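Local coordinates for 11S globulin (Wrightia tinctoria, PDB 5WXU), which probably serves as a hexameric seed storage protein of the cupin family and binds the plant hormone auxin (indole-3-acetic acid), at residues I295-L300 / S320-I325; S354-T359 / Q384-P389. All coordinates share one frame; numbering follows the deposited sequence. Where two conformers were deposited one is given.

Interaction 1 of 2, residues I295-L300 / S320-I325. With PO4 (phosphate ion), chain O.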
ATOM      1  N   ILE B 295      -2.289  12.433 -17.961  0.58 18.23           N
ATOM      2  CA  ILE B 295      -0.867  12.525 -18.311  0.58 19.54           C
ATOM      3  C   ILE B 295      -0.279  13.937 -18.075  0.58 18.49           C
ATOM      4  O   ILE B 295       0.955  14.133 -18.006  0.58 18.54           O
ATOM      5  CB  ILE B 295      -0.717  12.135 -19.788  0.58 22.56           C
ATOM      6  CG1 ILE B 295      -0.876  10.630 -19.993  0.58 21.23           C
ATOM      7  CG2 ILE B 295       0.579  12.575 -20.385  0.58 30.68           C
ATOM      8  CD1 ILE B 295      -0.071   9.781 -19.068  0.58 18.37           C
ATOM      9  N   LYS B 296      -1.149  14.912 -17.953  1.00 17.17           N
ATOM     10  CA  LYS B 296      -0.651  16.278 -17.890  1.00 19.55           C
ATOM     11  C   LYS B 296      -1.474  17.185 -17.031  1.00 21.32           C
ATOM     12  O   LYS B 296      -2.625  16.886 -16.733  1.00 20.05           O
ATOM     13  CB  LYS B 296      -0.628  16.859 -19.311  1.00 19.83           C
ATOM     14  CG  LYS B 296      -1.967  17.067 -19.922  1.00 22.84           C
ATOM     15  CD  LYS B 296      -1.745  17.383 -21.391  1.00 25.69           C
ATOM     16  CE  LYS B 296      -2.978  17.852 -22.084  1.00 26.72           C
ATOM     17  NZ  LYS B 296      -3.488  19.146 -21.567  1.00 28.18           N
ATOM     18  N   GLU B 297      -0.875  18.332 -16.709  1.00 19.09           N
ATOM     19  CA  GLU B 297      -1.569  19.420 -16.061  1.00 21.20           C
ATOM     20  C   GLU B 297      -0.923  20.723 -16.514  1.00 20.17           C
ATOM     21  O   GLU B 297       0.278  20.787 -16.716  1.00 19.16           O
ATOM     22  CB  GLU B 297      -1.384  19.238 -14.572  1.00 24.49           C
ATOM     23  CG  GLU B 297      -2.154  20.210 -13.689  1.00 27.78           C
ATOM     24  CD  GLU B 297      -2.458  19.676 -12.310  1.00 30.16           C
ATOM     25  OE1 GLU B 297      -2.820  18.478 -12.194  1.00 34.10           O
ATOM     26  OE2 GLU B 297      -2.330  20.409 -11.306  1.00 30.29           O
ATOM     27  N   ASN B 298      -1.741  21.740 -16.618  1.00 19.08           N
ATOM     28  CA  ASN B 298      -1.280  23.082 -16.990  1.00 18.76           C
ATOM     29  C   ASN B 298      -0.970  23.906 -15.754  1.00 21.81           C
ATOM     30  O   ASN B 298      -1.759  23.977 -14.806  1.00 26.43           O
ATOM     31  CB  ASN B 298      -2.318  23.768 -17.899  1.00 19.45           C
ATOM     32  CG  ASN B 298      -1.754  24.965 -18.572  1.00 24.56           C
ATOM     33  OD1 ASN B 298      -1.596  26.005 -17.945  1.00 23.02           O
ATOM     34  ND2 ASN B 298      -1.459  24.838 -19.861  1.00 25.60           N
ATOM     35  N   LEU B 299       0.220  24.504 -15.731  1.00 18.60           N
ATOM     36  CA  LEU B 299       0.682  25.246 -14.551  1.00 18.97           C
ATOM     37  C   LEU B 299       0.646  26.768 -14.805  1.00 19.30           C
ATOM     38  O   LEU B 299       1.085  27.478 -13.921  1.00 20.44           O
ATOM     39  CB  LEU B 299       2.062  24.841 -14.210  1.00 19.98           C
ATOM     40  CG  LEU B 299       2.237  23.402 -13.810  1.00 21.16           C
ATOM     41  CD1 LEU B 299       3.635  23.183 -13.305  1.00 22.30           C
ATOM     42  CD2 LEU B 299       1.180  22.997 -12.731  1.00 22.87           C
ATOM     43  N   LEU B 300       0.161  27.193 -15.978  1.00 20.56           N
ATOM     44  CA  LEU B 300       0.390  28.582 -16.383  1.00 24.52           C
ATOM     45  C   LEU B 300      -0.548  29.591 -15.815  1.00 28.14           C
ATOM     46  O   LEU B 300      -0.133  30.768 -15.606  1.00 31.59           O
ATOM     47  CB  LEU B 300       0.349  28.716 -17.910  1.00 27.50           C
ATOM     48  CG  LEU B 300       0.711  30.062 -18.481  1.00 31.43           C
ATOM     49  CD1 LEU B 300       1.956  30.656 -17.855  1.00 29.75           C
ATOM     50  CD2 LEU B 300       0.906  29.831 -19.958  1.00 32.45           C
ATOM     51  N   SER B 320       2.300  14.257  -6.939  1.00 15.92           N
ATOM     52  CA  SER B 320       1.348  13.152  -6.931  1.00 15.61           C
ATOM     53  C   SER B 320       0.061  13.380  -6.131  1.00 17.94           C
ATOM     54  O   SER B 320      -0.855  12.617  -6.241  1.00 19.99           O
ATOM     55  CB  SER B 320       2.034  11.863  -6.589  1.00 17.42           C
ATOM     56  OG  SER B 320       2.660  11.945  -5.330  1.00 19.68           O
ATOM     57  N   TYR B 321      -0.047  14.469  -5.406  1.00 17.21           N
ATOM     58  CA  TYR B 321      -1.336  14.862  -4.833  1.00 16.98           C
ATOM     59  C   TYR B 321      -2.257  15.575  -5.837  1.00 18.53           C
ATOM     60  O   TYR B 321      -3.411  15.903  -5.555  1.00 19.20           O
ATOM     61  CB  TYR B 321      -1.158  15.702  -3.597  1.00 18.94           C
ATOM     62  CG  TYR B 321      -0.593  14.970  -2.443  1.00 19.31           C
ATOM     63  CD1 TYR B 321      -1.349  14.030  -1.758  1.00 29.93           C
ATOM     64  CD2 TYR B 321       0.637  15.296  -1.946  1.00 21.76           C
ATOM     65  CE1 TYR B 321      -0.830  13.382  -0.652  1.00 30.76           C
ATOM     66  CE2 TYR B 321       1.167  14.658  -0.844  1.00 22.49           C
ATOM     67  CZ  TYR B 321       0.420  13.717  -0.192  1.00 27.73           C
ATOM     68  OH  TYR B 321       0.949  13.060   0.916  1.00 29.93           O
ATOM     69  N   ASN B 322      -1.722  15.842  -7.030  1.00 17.67           N
ATOM     70  CA  ASN B 322      -2.356  16.528  -8.129  1.00 19.88           C
ATOM     71  C   ASN B 322      -2.501  15.576  -9.293  1.00 20.29           C
ATOM     72  O   ASN B 322      -3.562  15.363  -9.811  1.00 20.87           O
ATOM     73  CB  ASN B 322      -1.569  17.812  -8.589  1.00 23.42           C
ATOM     74  CG  ASN B 322      -1.055  18.664  -7.419  1.00 34.52           C
ATOM     75  OD1 ASN B 322       0.154  19.171  -7.362  1.00 29.32           O
ATOM     76  ND2 ASN B 322      -1.962  18.854  -6.443  1.00 33.08           N
ATOM     77  N   LEU B 323      -1.400  14.997  -9.707  1.00 17.93           N
ATOM     78  CA  LEU B 323      -1.371  14.181 -10.893  1.00 17.78           C
ATOM     79  C   LEU B 323      -0.879  12.788 -10.497  1.00 19.20           C
ATOM     80  O   LEU B 323       0.294  12.584 -10.265  1.00 18.28           O
ATOM     81  CB  LEU B 323      -0.398  14.821 -11.924  1.00 17.75           C
ATOM     82  CG  LEU B 323      -0.131  14.158 -13.277  1.00 19.34           C
ATOM     83  CD1 LEU B 323      -1.438  13.945 -13.993  1.00 21.26           C
ATOM     84  CD2 LEU B 323       0.890  14.904 -14.088  1.00 20.51           C
ATOM     85  N   PRO B 324      -1.765  11.767 -10.515  1.00 18.48           N
ATOM     86  CA  PRO B 324      -1.462  10.487  -9.934  1.00 18.13           C
ATOM     87  C   PRO B 324      -0.302   9.738 -10.485  1.00 16.89           C
ATOM     88  O   PRO B 324       0.447   9.122  -9.732  1.00 16.60           O
ATOM     89  CB  PRO B 324      -2.780   9.661 -10.116  1.00 18.46           C
ATOM     90  CG  PRO B 324      -3.782  10.651 -10.319  1.00 19.46           C
ATOM     91  CD  PRO B 324      -3.190  11.932 -10.791  1.00 19.86           C
ATOM     92  N   ILE B 325      -0.101   9.824 -11.801  1.00 14.77           N
ATOM     93  CA  ILE B 325       0.994   9.070 -12.477  1.00 15.23           C
ATOM     94  C   ILE B 325       2.389   9.472 -11.978  1.00 14.45           C
ATOM     95  O   ILE B 325       3.330   8.693 -12.047  1.00 14.80           O
ATOM     96  CB  ILE B 325       0.893   9.182 -14.014  1.00 16.35           C
ATOM     97  CG1 ILE B 325       1.728   8.090 -14.671  1.00 16.26           C
ATOM     98  CG2 ILE B 325       1.164  10.580 -14.501  1.00 17.85           C
ATOM     99  CD1 ILE B 325       1.543   8.048 -16.189  1.00 16.96           C
TER
HETATM  100  P   PO4 O 502       4.022  14.282   2.094  1.00 34.01           P
HETATM  101  O1  PO4 O 502       3.329  13.107   1.432  1.00 30.81           O
HETATM  102  O2  PO4 O 502       4.647  15.259   1.157  1.00 32.08           O
HETATM  103  O3  PO4 O 502       2.832  14.897   2.840  1.00 43.52           O
HETATM  104  O4  PO4 O 502       5.070  13.680   3.026  1.00 40.18           O
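Leu323 reaches across from the loop 320-325 to the strand 296-298 and lays its two methyls along the backbone: CD2 is 4.0 Å from Ile295 O, and CD1 is 4.1 Å from Lys296 N. Its chi1 of 178° swings CG away from the backbone N, and the isobutyl group is carried over to this strand, where it covers the link between Ile295 and Lys296. Ile295 starts out away from the loop, but its end turns back, and in the conformer given here its CD1 meets Ile325 CD1 at 3.7 Å, the two side chains crossing obliquely. The third main contributor, Glu297, extends toward the loop and brings its carboxylate up to Asn322 CB, crossing that side chain at about a right angle; OE2 lies 3.8 Å from Asn322 CB, and the carboxylate and amide planes are turned 54° apart. Polar partners of that carboxylate lie outside the two segments: Arg294 forms a salt bridge to OE1 and Arg304 to OE2. Asn322 OD1 likewise accepts from Asn319 N. One residue before Asn322, Tyr321 OH lies 2.4 Å from phosphate O1, in the ring plane at its edge, a distance too short to be taken at face value; Lys415 of the same chain and Thr289 of a second subunit also hold this ion, probably a crystallisation component. The joining of loop and strand is therefore mostly apolar, methyls on methyls and on peptide, while the buried carboxylate of Glu297 probably owes its charge balance to arginines beside the contact, with Asn322 offering it carbon.

Interaction 2 of 2, residues S354-T359 / Q384-P389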
ATOM      1  N   SER B 354      16.981  19.541  -8.312  1.00 17.43           N
ATOM      2  CA  SER B 354      16.095  20.416  -9.084  0.69 18.96           C
ATOM      3  C   SER B 354      16.766  20.781 -10.394  1.00 20.41           C
ATOM      4  O   SER B 354      17.960  21.088 -10.443  1.00 21.75           O
ATOM      5  CB  SER B 354      15.624  21.682  -8.319  0.69 20.14           C
ATOM      6  OG  SER B 354      16.721  22.491  -7.962  0.69 23.54           O
ATOM      7  N   ILE B 355      15.983  20.684 -11.454  1.00 18.16           N
ATOM      8  CA  ILE B 355      16.419  21.059 -12.798  1.00 20.05           C
ATOM      9  C   ILE B 355      15.453  22.165 -13.272  1.00 18.96           C
ATOM     10  O   ILE B 355      14.253  21.919 -13.555  1.00 17.26           O
ATOM     11  CB  ILE B 355      16.343  19.858 -13.748  1.00 20.35           C
ATOM     12  CG1 ILE B 355      17.148  18.691 -13.224  1.00 22.04           C
ATOM     13  CG2 ILE B 355      16.757  20.241 -15.153  1.00 21.85           C
ATOM     14  CD1 ILE B 355      16.394  17.706 -12.353  1.00 24.78           C
ATOM     15  N   SER B 356      15.978  23.397 -13.387  1.00 19.00           N
ATOM     16  CA  SER B 356      15.156  24.596 -13.730  1.00 18.32           C
ATOM     17  C   SER B 356      15.422  25.115 -15.126  1.00 20.97           C
ATOM     18  O   SER B 356      16.538  25.061 -15.580  1.00 22.15           O
ATOM     19  CB  SER B 356      15.409  25.716 -12.784  1.00 18.35           C
ATOM     20  OG  SER B 356      15.033  25.392 -11.438  1.00 18.85           O
ATOM     21  N   TYR B 357      14.351  25.516 -15.802  1.00 17.58           N
ATOM     22  CA  TYR B 357      14.463  26.149 -17.127  1.00 17.57           C
ATOM     23  C   TYR B 357      13.838  27.507 -17.053  1.00 18.80           C
ATOM     24  O   TYR B 357      12.732  27.637 -16.620  1.00 19.64           O
ATOM     25  CB  TYR B 357      13.700  25.307 -18.113  1.00 17.79           C
ATOM     26  CG  TYR B 357      13.817  25.811 -19.520  1.00 18.51           C
ATOM     27  CD1 TYR B 357      15.028  25.711 -20.198  1.00 19.85           C
ATOM     28  CD2 TYR B 357      12.750  26.392 -20.153  1.00 19.92           C
ATOM     29  CE1 TYR B 357      15.162  26.257 -21.472  1.00 20.81           C
ATOM     30  CE2 TYR B 357      12.845  26.851 -21.454  1.00 20.23           C
ATOM     31  CZ  TYR B 357      14.074  26.766 -22.111  1.00 19.77           C
ATOM     32  OH  TYR B 357      14.187  27.308 -23.399  1.00 25.08           O
ATOM     33  N   VAL B 358      14.538  28.545 -17.499  1.00 18.62           N
ATOM     34  CA  VAL B 358      14.019  29.893 -17.438  1.00 18.61           C
ATOM     35  C   VAL B 358      13.246  30.208 -18.719  1.00 18.96           C
ATOM     36  O   VAL B 358      13.829  30.250 -19.811  1.00 20.12           O
ATOM     37  CB  VAL B 358      15.163  30.891 -17.289  1.00 19.55           C
ATOM     38  CG1 VAL B 358      14.617  32.298 -17.057  1.00 18.46           C
ATOM     39  CG2 VAL B 358      16.080  30.550 -16.161  1.00 20.88           C
ATOM     40  N   THR B 359      11.956  30.390 -18.602  1.00 19.72           N
ATOM     41  CA  THR B 359      11.117  30.645 -19.731  1.00 21.60           C
ATOM     42  C   THR B 359      10.946  32.102 -20.026  1.00 21.12           C
ATOM     43  O   THR B 359      10.622  32.420 -21.191  1.00 23.25           O
ATOM     44  CB  THR B 359       9.748  30.008 -19.594  1.00 20.42           C
ATOM     45  OG1 THR B 359       9.256  30.237 -18.273  1.00 22.18           O
ATOM     46  CG2 THR B 359       9.915  28.502 -19.811  1.00 19.23           C
ATOM     47  N   GLN B 384      18.068  29.345 -20.480  1.00 18.63           N
ATOM     48  CA  GLN B 384      19.035  28.629 -19.736  1.00 20.49           C
ATOM     49  C   GLN B 384      18.366  27.558 -18.833  1.00 21.09           C
ATOM     50  O   GLN B 384      17.286  27.795 -18.304  1.00 18.29           O
ATOM     51  CB  GLN B 384      19.930  29.530 -18.896  1.00 24.58           C
ATOM     52  CG  GLN B 384      20.749  30.541 -19.738  1.00 24.20           C
ATOM     53  CD  GLN B 384      21.623  31.424 -18.875  1.00 27.41           C
ATOM     54  OE1 GLN B 384      21.193  31.866 -17.839  1.00 26.71           O
ATOM     55  NE2 GLN B 384      22.898  31.590 -19.255  1.00 31.46           N
ATOM     56  N   LEU B 385      19.103  26.459 -18.663  1.00 19.31           N
ATOM     57  CA  LEU B 385      18.850  25.417 -17.687  1.00 19.94           C
ATOM     58  C   LEU B 385      19.806  25.534 -16.509  1.00 19.98           C
ATOM     59  O   LEU B 385      20.998  25.801 -16.702  1.00 21.98           O
ATOM     60  CB  LEU B 385      19.081  24.068 -18.368  1.00 21.07           C
ATOM     61  CG  LEU B 385      18.477  22.788 -17.760  1.00 21.13           C
ATOM     62  CD1 LEU B 385      16.976  22.738 -18.065  1.00 22.95           C
ATOM     63  CD2 LEU B 385      19.184  21.519 -18.250  1.00 23.07           C
ATOM     64  N   PHE B 386      19.347  25.245 -15.291  1.00 19.23           N
ATOM     65  CA  PHE B 386      20.260  25.171 -14.109  1.00 20.80           C
ATOM     66  C   PHE B 386      19.869  24.066 -13.153  1.00 20.87           C
ATOM     67  O   PHE B 386      18.628  23.795 -12.964  1.00 21.31           O
ATOM     68  CB  PHE B 386      20.501  26.512 -13.347  1.00 21.07           C
ATOM     69  CG  PHE B 386      19.298  27.202 -12.806  1.00 20.75           C
ATOM     70  CD1 PHE B 386      18.895  26.976 -11.498  1.00 22.49           C
ATOM     71  CD2 PHE B 386      18.595  28.139 -13.541  1.00 23.75           C
ATOM     72  CE1 PHE B 386      17.817  27.619 -10.945  1.00 22.81           C
ATOM     73  CE2 PHE B 386      17.490  28.765 -13.008  1.00 23.67           C
ATOM     74  CZ  PHE B 386      17.123  28.542 -11.672  1.00 24.50           C
ATOM     75  N   ILE B 387      20.900  23.383 -12.664  1.00 20.67           N
ATOM     76  CA  ILE B 387      20.744  22.209 -11.796  1.00 20.78           C
ATOM     77  C   ILE B 387      21.184  22.600 -10.394  1.00 20.07           C
ATOM     78  O   ILE B 387      22.241  23.148 -10.230  1.00 19.47           O
ATOM     79  CB  ILE B 387      21.563  20.996 -12.311  1.00 22.57           C
ATOM     80  CG1 ILE B 387      20.923  20.322 -13.516  1.00 24.40           C
ATOM     81  CG2 ILE B 387      21.598  19.890 -11.271  1.00 24.39           C
ATOM     82  CD1 ILE B 387      20.472  21.174 -14.579  1.00 27.95           C
ATOM     83  N   ILE B 388      20.335  22.378  -9.396  1.00 18.07           N
ATOM     84  CA  ILE B 388      20.658  22.523  -8.007  1.00 19.15           C
ATOM     85  C   ILE B 388      20.566  21.130  -7.351  1.00 19.61           C
ATOM     86  O   ILE B 388      19.436  20.638  -7.167  1.00 21.18           O
ATOM     87  CB  ILE B 388      19.792  23.509  -7.269  1.00 20.52           C
ATOM     88  CG1 ILE B 388      19.923  24.886  -7.909  1.00 22.84           C
ATOM     89  CG2 ILE B 388      20.290  23.650  -5.857  1.00 20.46           C
ATOM     90  CD1 ILE B 388      18.801  25.778  -7.653  1.00 24.05           C
ATOM     91  N   PRO B 389      21.691  20.514  -7.055  1.00 20.41           N
ATOM     92  CA  PRO B 389      21.612  19.175  -6.359  1.00 19.08           C
ATOM     93  C   PRO B 389      20.968  19.249  -4.992  1.00 19.49           C
ATOM     94  O   PRO B 389      20.984  20.287  -4.315  1.00 18.20           O
ATOM     95  CB  PRO B 389      23.088  18.742  -6.205  1.00 20.92           C
ATOM     96  CG  PRO B 389      23.834  19.575  -7.275  1.00 21.67           C
ATOM     97  CD  PRO B 389      23.104  20.899  -7.257  1.00 21.87           C
TER
HETATM   98  O   HOH W   1      17.158  24.032 -10.217  1.00 28.97           O
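Over one face of the Phe386 ring sits Ser356 CB, 3.6 Å from the ring centroid and 16° off the normal, a CH-pi contact across the two antiparallel strands. Val358 CG2 lies at the ring edge, near its plane, 3.9 Å from Phe386 CE2, and Ile388 CD1 is also at the edge. Phe386 chi1 (58°) sets CG between its backbone N and carbonyl carbon, folding the ring back over the neighbouring strand. Replacing the ring with an alanine is likely to strip Ser356 CB of its aromatic cover and to open a gap beside Val358. The Tyr357 ring meets Gln384 O and Leu385 CD1 obliquely, and its OH bonds to Arg84.

Along the backbone, Ser354-Ile388 and Ser356-Phe386 are hydrogen-bonded pairs; the link from Ser356 N to Phe386 O is 2.7 Å and nearly straight (177°). Val358 N adds another bond, to Gln384 O. At the non-hydrogen-bonded pairs, alpha carbons give C-H...O contacts, as from Leu385 CA to Ser356 O at 3.1 Å. In the Ser354 conformer given here, a water lies 2.8 Å from both Ser354 OG and Ser356 OG and donates to Phe386 O, which thus takes two donors; Ser356 OG also bonds to Thr407. On the opposite face of the sheet, Ile355 CG2 packs against Leu385 CD1 (3.8 Å) and Ile387 CD1, both neighbours lying alongside it and pointing the same way.

Strand 385-388 is the last of its cupin sheet within the chain, and strand 354-359 lies between it and 402-409. Ser356 and Ile388 face Lys396 and Tyr394 of strand 393-399, whereas Ile387 packs on helix 73-78 and Leu385 on Trp68, bringing the N-terminal part of the chain against this sheet.

In the fold
Both contacts are buried and fall within the C-terminal cupin region, yet they hold different elements. Interaction 1 closes along the chain before interaction 2 opens; their centres are about 20 Å apart and they do not touch. Interaction 2 pairs neighbouring strands of one sheet, so regular backbone hydrogen bonds carry it and side chains pack on both faces. Interaction 1 instead sets a loop against a strand belonging to another sheet, the one containing 158-162, and works through side-chain packing, with its carboxylate probably balanced by arginines outside the segments. It also lies near a second subunit, whereas at interaction 2 a neighbouring subunit reaches just Pro389.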